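Local coordinates for ribokinase (Thermotoga maritima, PDB 1VM7), which probably phosphorylates D-ribose at O-5 with ATP and a divalent metal ion, most likely magnesium, giving D-ribose 5-phosphate, at residues Leu144-Glu149 against Gly164-Asp169; Phe168-Ala173 against Tyr186-Glu191. All blocks are in the same frame, centred on the assembly; numbering follows the deposited sequence.

Contact 1 of 2, residues Leu144-Glu149 against Gly164-Asp169; sequences LLLQNE and GIVIFD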
loop_
_atom_site.group_PDB
_atom_site.type_symbol
_atom_site.label_atom_id
_atom_site.label_comp_id
_atom_site.label_asym_id
_atom_site.label_seq_id
_atom_site.Cartn_x
_atom_site.Cartn_y
_atom_site.Cartn_z
ATOM N N LEU A 144 27.591 16.688 -6.145
ATOM C CA LEU A 144 26.813 15.917 -5.188
ATOM C C LEU A 144 25.423 16.459 -5.034
ATOM O O LEU A 144 25.233 17.638 -4.672
ATOM C CB LEU A 144 27.485 15.923 -3.807
ATOM C CG LEU A 144 26.732 15.256 -2.638
ATOM C CD1 LEU A 144 26.484 13.821 -2.937
ATOM C CD2 LEU A 144 27.534 15.391 -1.342
ATOM N N LEU A 145 24.436 15.593 -5.299
ATOM C CA LEU A 145 23.035 15.953 -5.074
ATOM C C LEU A 145 22.464 15.299 -3.822
ATOM O O LEU A 145 22.571 14.090 -3.618
ATOM C CB LEU A 145 22.146 15.610 -6.248
ATOM C CG LEU A 145 22.144 16.656 -7.352
ATOM C CD1 LEU A 145 23.521 16.722 -7.923
ATOM C CD2 LEU A 145 21.171 16.240 -8.408
ATOM N N LEU A 146 21.857 16.139 -3.000
ATOM C CA LEU A 146 21.290 15.745 -1.730
ATOM C C LEU A 146 19.869 16.264 -1.662
ATOM O O LEU A 146 19.537 17.254 -2.310
ATOM C CB LEU A 146 22.120 16.331 -0.586
ATOM C CG LEU A 146 23.581 15.897 -0.475
ATOM C CD1 LEU A 146 24.386 16.731 0.541
ATOM C CD2 LEU A 146 23.629 14.429 -0.097
ATOM N N GLN A 147 19.035 15.566 -0.894
ATOM C CA GLN A 147 17.707 16.049 -0.526
ATOM C C GLN A 147 17.512 15.803 0.963
ATOM O O GLN A 147 18.490 15.656 1.721
ATOM C CB GLN A 147 16.600 15.402 -1.350
ATOM C CG GLN A 147 16.976 15.056 -2.783
ATOM C CD GLN A 147 17.947 13.896 -2.932
ATOM O OE1 GLN A 147 17.890 12.915 -2.187
ATOM N NE2 GLN A 147 18.822 13.987 -3.943
ATOM N N ASN A 148 16.269 15.797 1.432
ATOM C CA ASN A 148 16.071 15.574 2.863
ATOM C C ASN A 148 15.155 14.393 3.149
ATOM O O ASN A 148 14.349 14.483 4.051
ATOM C CB ASN A 148 15.533 16.846 3.532
ATOM C CG ASN A 148 15.533 16.774 5.050
ATOM O OD1 ASN A 148 16.468 16.278 5.663
ATOM N ND2 ASN A 148 14.497 17.315 5.658
ATOM N N GLU A 149 15.324 13.294 2.409
ATOM C CA GLU A 149 14.500 12.088 2.574
ATOM C C GLU A 149 15.284 10.840 3.079
ATOM O O GLU A 149 14.893 9.697 2.857
ATOM C CB GLU A 149 13.823 11.796 1.259
ATOM C CG GLU A 149 12.629 12.711 0.963
ATOM C CD GLU A 149 11.871 12.263 -0.284
ATOM O OE1 GLU A 149 12.491 11.609 -1.136
ATOM O OE2 GLU A 149 10.656 12.548 -0.407
ATOM N N GLY A 164 33.775 18.839 -3.602
ATOM C CA GLY A 164 33.107 19.011 -4.867
ATOM C C GLY A 164 31.931 19.947 -4.691
ATOM O O GLY A 164 31.771 20.573 -3.643
ATOM N N ILE A 165 31.115 20.053 -5.728
ATOM C CA ILE A 165 29.949 20.916 -5.698
ATOM C C ILE A 165 28.826 20.180 -4.974
ATOM O O ILE A 165 28.474 19.060 -5.326
ATOM C CB ILE A 165 29.552 21.368 -7.121
ATOM C CG1 ILE A 165 30.673 22.240 -7.701
ATOM C CG2 ILE A 165 28.241 22.121 -7.110
ATOM C CD1 ILE A 165 30.683 22.281 -9.196
ATOM N N VAL A 166 28.326 20.811 -3.917
ATOM C CA VAL A 166 27.285 20.258 -3.073
ATOM C C VAL A 166 25.993 21.040 -3.338
ATOM O O VAL A 166 25.938 22.266 -3.123
ATOM C CB VAL A 166 27.659 20.324 -1.571
ATOM C CG1 VAL A 166 26.557 19.702 -0.688
ATOM C CG2 VAL A 166 28.983 19.636 -1.321
ATOM N N ILE A 167 24.994 20.297 -3.839
ATOM C CA ILE A 167 23.659 20.779 -4.146
ATOM C C ILE A 167 22.697 20.109 -3.167
ATOM O O ILE A 167 22.613 18.886 -3.136
ATOM C CB ILE A 167 23.240 20.392 -5.575
ATOM C CG1 ILE A 167 24.215 21.008 -6.593
ATOM C CG2 ILE A 167 21.804 20.829 -5.822
ATOM C CD1 ILE A 167 24.207 20.398 -8.000
ATOM N N PHE A 168 21.997 20.919 -2.362
ATOM C CA PHE A 168 21.057 20.420 -1.348
ATOM C C PHE A 168 19.634 20.937 -1.622
ATOM O O PHE A 168 19.377 22.129 -1.641
ATOM C CB PHE A 168 21.528 20.812 0.050
ATOM C CG PHE A 168 20.552 20.486 1.139
ATOM C CD1 PHE A 168 20.087 19.207 1.311
ATOM C CD2 PHE A 168 20.099 21.481 2.007
ATOM C CE1 PHE A 168 19.195 18.915 2.314
ATOM C CE2 PHE A 168 19.217 21.194 3.012
ATOM C CZ PHE A 168 18.753 19.916 3.171
ATOM N N ASP A 169 18.738 19.998 -1.892
ATOM C CA ASP A 169 17.336 20.268 -2.110
ATOM C C ASP A 169 16.642 20.068 -0.756
ATOM O O ASP A 169 16.524 18.940 -0.238
ATOM C CB ASP A 169 16.822 19.302 -3.163
ATOM C CG ASP A 169 15.480 19.684 -3.738
ATOM O OD1 ASP A 169 15.101 20.885 -3.627
ATOM O OD2 ASP A 169 14.836 18.758 -4.343
#
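L144 and L146 bond alternately to I165, I167 and D169, joining strands 143-146 and 165-168 in parallel register; the axes of 144-146 and 165-168 pass 4.8 Å apart, 17° from aligned. L144 N donates to I165 O (2.7 Å) and L144 O receives I167 N (2.8 Å). Two residues on, L146 N donates a hydrogen bond to I167 O (2.9 Å), whereas D169 N reaches L146 O from above the carbonyl plane, 37° out of it, as the strands give way to loop. L145 turns its own backbone bonds the other way, to S18 and V20 of strand 17-20. A CA-H...O contact, L145 CA to I167 O, adds a second, weaker claim on that carbonyl, and Q147 CA makes a shorter one to D169 O at 3.1 Å.

On one face of the sheet, L145 and I167 lie side by side and meet through their CD1 methyls (3.7 Å), under helix 256-269. On the other, the L146 and V166 side chains cross, CD1 of L146 meeting CG1 of V166, and both rest on A159 of helix 152-161. The F168 ring, with CG anti to the backbone N (chi1 173°), swings back to L146 and Q147: its CD1 sits against L146 CB, and Q147 O lies in the ring plane at its edge, 3.4 Å from CE1. That oxygen also has a weak bond from T155 OG1. The buried polar ends find partners farther off: Q147 NE2 bonds Q57 OE1 and N148 ND2 bonds P172 O. E149, a predicted substrate-binding residue, takes S22 OG and K53 N on OE1. With helix 152-161 between the strands, this is a beta-alpha-beta crossover of the PfkB-family Rossmann-like core, its strand ends leading toward the predicted ribose site.

Contact 2 of 2, residues Phe168-Ala173 against Tyr186-Glu191; sequences FDPAPA and YLTPNE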
loop_
_atom_site.group_PDB
_atom_site.type_symbol
_atom_site.label_atom_id
_atom_site.label_comp_id
_atom_site.label_asym_id
_atom_site.label_seq_id
_atom_site.Cartn_x
_atom_site.Cartn_y
_atom_site.Cartn_z
ATOM N N PHE A 168 21.997 20.919 -2.362
ATOM C CA PHE A 168 21.057 20.420 -1.348
ATOM C C PHE A 168 19.634 20.937 -1.622
ATOM O O PHE A 168 19.377 22.129 -1.641
ATOM C CB PHE A 168 21.528 20.812 0.050
ATOM C CG PHE A 168 20.552 20.486 1.139
ATOM C CD1 PHE A 168 20.087 19.207 1.311
ATOM C CD2 PHE A 168 20.099 21.481 2.007
ATOM C CE1 PHE A 168 19.195 18.915 2.314
ATOM C CE2 PHE A 168 19.217 21.194 3.012
ATOM C CZ PHE A 168 18.753 19.916 3.171
ATOM N N ASP A 169 18.738 19.998 -1.892
ATOM C CA ASP A 169 17.336 20.268 -2.110
ATOM C C ASP A 169 16.642 20.068 -0.756
ATOM O O ASP A 169 16.524 18.940 -0.238
ATOM C CB ASP A 169 16.822 19.302 -3.163
ATOM C CG ASP A 169 15.480 19.684 -3.738
ATOM O OD1 ASP A 169 15.101 20.885 -3.627
ATOM O OD2 ASP A 169 14.836 18.758 -4.343
ATOM N N PRO A 170 16.214 21.168 -0.132
ATOM C CA PRO A 170 15.729 21.063 1.239
ATOM C C PRO A 170 14.279 20.545 1.263
ATOM O O PRO A 170 13.371 21.223 1.711
ATOM C CB PRO A 170 15.865 22.498 1.751
ATOM C CG PRO A 170 15.579 23.343 0.495
ATOM C CD PRO A 170 16.143 22.554 -0.645
ATOM N N ALA A 171 14.087 19.313 0.796
ATOM C CA ALA A 171 12.758 18.773 0.558
ATOM C C ALA A 171 12.604 17.401 1.246
ATOM O O ALA A 171 13.353 16.479 0.952
ATOM C CB ALA A 171 12.541 18.658 -0.928
ATOM N N PRO A 172 11.691 17.274 2.219
ATOM C CA PRO A 172 10.936 18.348 2.872
ATOM C C PRO A 172 11.839 19.241 3.686
ATOM O O PRO A 172 12.940 18.845 4.047
ATOM C CB PRO A 172 10.010 17.598 3.850
ATOM C CG PRO A 172 10.685 16.272 4.076
ATOM C CD PRO A 172 11.320 15.952 2.763
ATOM N N ALA A 173 11.323 20.403 4.045
ATOM C CA ALA A 173 12.098 21.401 4.734
ATOM C C ALA A 173 12.243 21.092 6.213
ATOM O O ALA A 173 13.065 21.695 6.893
ATOM C CB ALA A 173 11.468 22.750 4.574
ATOM N N TYR A 186 25.011 24.979 -3.609
ATOM C CA TYR A 186 23.664 25.319 -4.068
ATOM C C TYR A 186 22.626 24.853 -3.063
ATOM O O TYR A 186 22.645 23.691 -2.611
ATOM C CB TYR A 186 23.357 24.698 -5.450
ATOM C CG TYR A 186 24.177 25.290 -6.557
ATOM C CD1 TYR A 186 25.418 24.767 -6.877
ATOM C CD2 TYR A 186 23.734 26.402 -7.260
ATOM C CE1 TYR A 186 26.185 25.310 -7.867
ATOM C CE2 TYR A 186 24.513 26.970 -8.248
ATOM C CZ TYR A 186 25.737 26.409 -8.558
ATOM O OH TYR A 186 26.538 26.957 -9.545
ATOM N N LEU A 187 21.730 25.773 -2.701
ATOM C CA LEU A 187 20.525 25.440 -1.953
ATOM C C LEU A 187 19.351 25.704 -2.883
ATOM O O LEU A 187 19.245 26.783 -3.456
ATOM C CB LEU A 187 20.411 26.317 -0.699
ATOM C CG LEU A 187 19.245 26.015 0.252
ATOM C CD1 LEU A 187 19.503 24.741 0.989
ATOM C CD2 LEU A 187 19.008 27.153 1.224
ATOM N N THR A 188 18.463 24.733 -3.036
ATOM C CA THR A 188 17.442 24.807 -4.101
ATOM C C THR A 188 16.028 24.648 -3.544
ATOM O O THR A 188 15.347 23.698 -3.861
ATOM C CB THR A 188 17.688 23.728 -5.191
ATOM O OG1 THR A 188 17.471 22.418 -4.645
ATOM C CG2 THR A 188 19.122 23.808 -5.735
ATOM N N PRO A 189 15.586 25.569 -2.684
ATOM C CA PRO A 189 14.250 25.421 -2.133
ATOM C C PRO A 189 13.199 25.846 -3.141
ATOM O O PRO A 189 13.476 26.688 -3.967
ATOM C CB PRO A 189 14.257 26.412 -0.956
ATOM C CG PRO A 189 15.146 27.499 -1.457
ATOM C CD PRO A 189 16.233 26.807 -2.213
ATOM N N ASN A 190 12.016 25.254 -3.075
ATOM C CA ASN A 190 10.857 25.824 -3.751
ATOM C C ASN A 190 10.269 26.900 -2.844
ATOM O O ASN A 190 10.824 27.200 -1.788
ATOM C CB ASN A 190 9.822 24.744 -4.110
ATOM C CG ASN A 190 9.142 24.113 -2.893
ATOM O OD1 ASN A 190 9.002 24.731 -1.833
ATOM N ND2 ASN A 190 8.707 22.854 -3.055
ATOM N N GLU A 191 9.146 27.489 -3.247
ATOM C CA GLU A 191 8.641 28.672 -2.565
ATOM C C GLU A 191 8.117 28.370 -1.159
ATOM O O GLU A 191 8.368 29.120 -0.211
ATOM C CB GLU A 191 7.576 29.355 -3.406
ATOM C CG GLU A 191 7.122 30.666 -2.798
ATOM C CD GLU A 191 6.575 31.628 -3.814
ATOM O OE1 GLU A 191 6.245 31.192 -4.944
ATOM O OE2 GLU A 191 6.501 32.820 -3.471
#
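F168 pairs in parallel with L187 by two backbone bonds, F168 N to Y186 O (2.9 Å) and T188 N to F168 O (3.1 Å), after which the 168-173 chain turns away through an inverse gamma turn centred on P170 and closed by A171 N on D169 O. Beside this short bridge, F168 and L187 point the same way, and L187 CD1 reaches F168 CD2 at 3.5 Å. With chi1 at -176° the L187 side chain runs beside its own carbonyl carbon, and CD1 lands against both the ring and F168 O. P170 CA lies over one face of the same ring, offset toward its rim, while its CG packs on P189 CA and CB, the two prolines crossing.

The polar contact is made by T188 OG1, which donates to D169 OD1 (3.0 Å) from well above the carboxylate plane, the two side chains meeting at about a right angle. OD1 also faces T188 O, another acceptor, at 2.8 Å; the salt bridge from K226 to OD1 probably offsets that repulsion. N261 ND2 bonds T188 OG1 as well, tying the hydroxyl to helix 256-269. Were D169 replaced by an alanine, K226, a predicted ATP-binding lysine, would probably lose its carboxylate mate and T188 OG1 this acceptor.

Helix 191-202 begins just past the contact, N-capped by N190, a predicted ATP-binding residue whose OD1 receives E193 N; it covers P170 through E193 and L197. Y186, edge-to-face with F264, faces helix 256-269, and strand 222-226 lines the far side of strand 186-187.

Both contacts are buried in the larger sheet, where 165-168 is the shared strand: contact 1 pairs it with 143-146, contact 2 with 186-187, so F168 and D169 serve both. Contact 1 is the more extensive, joined by four backbone bonds and apolar packing on both sheet faces, with a helix in its connection. Contact 2 has a shorter strand pair, linked by a loop without helix, and replaces part of that packing with proline contacts and a carboxylate-hydroxyl bond near predicted ATP-binding residues. They also touch directly: besides the N148-P172 bond between the loops that follow the strands, V166 O probably receives Y186 N.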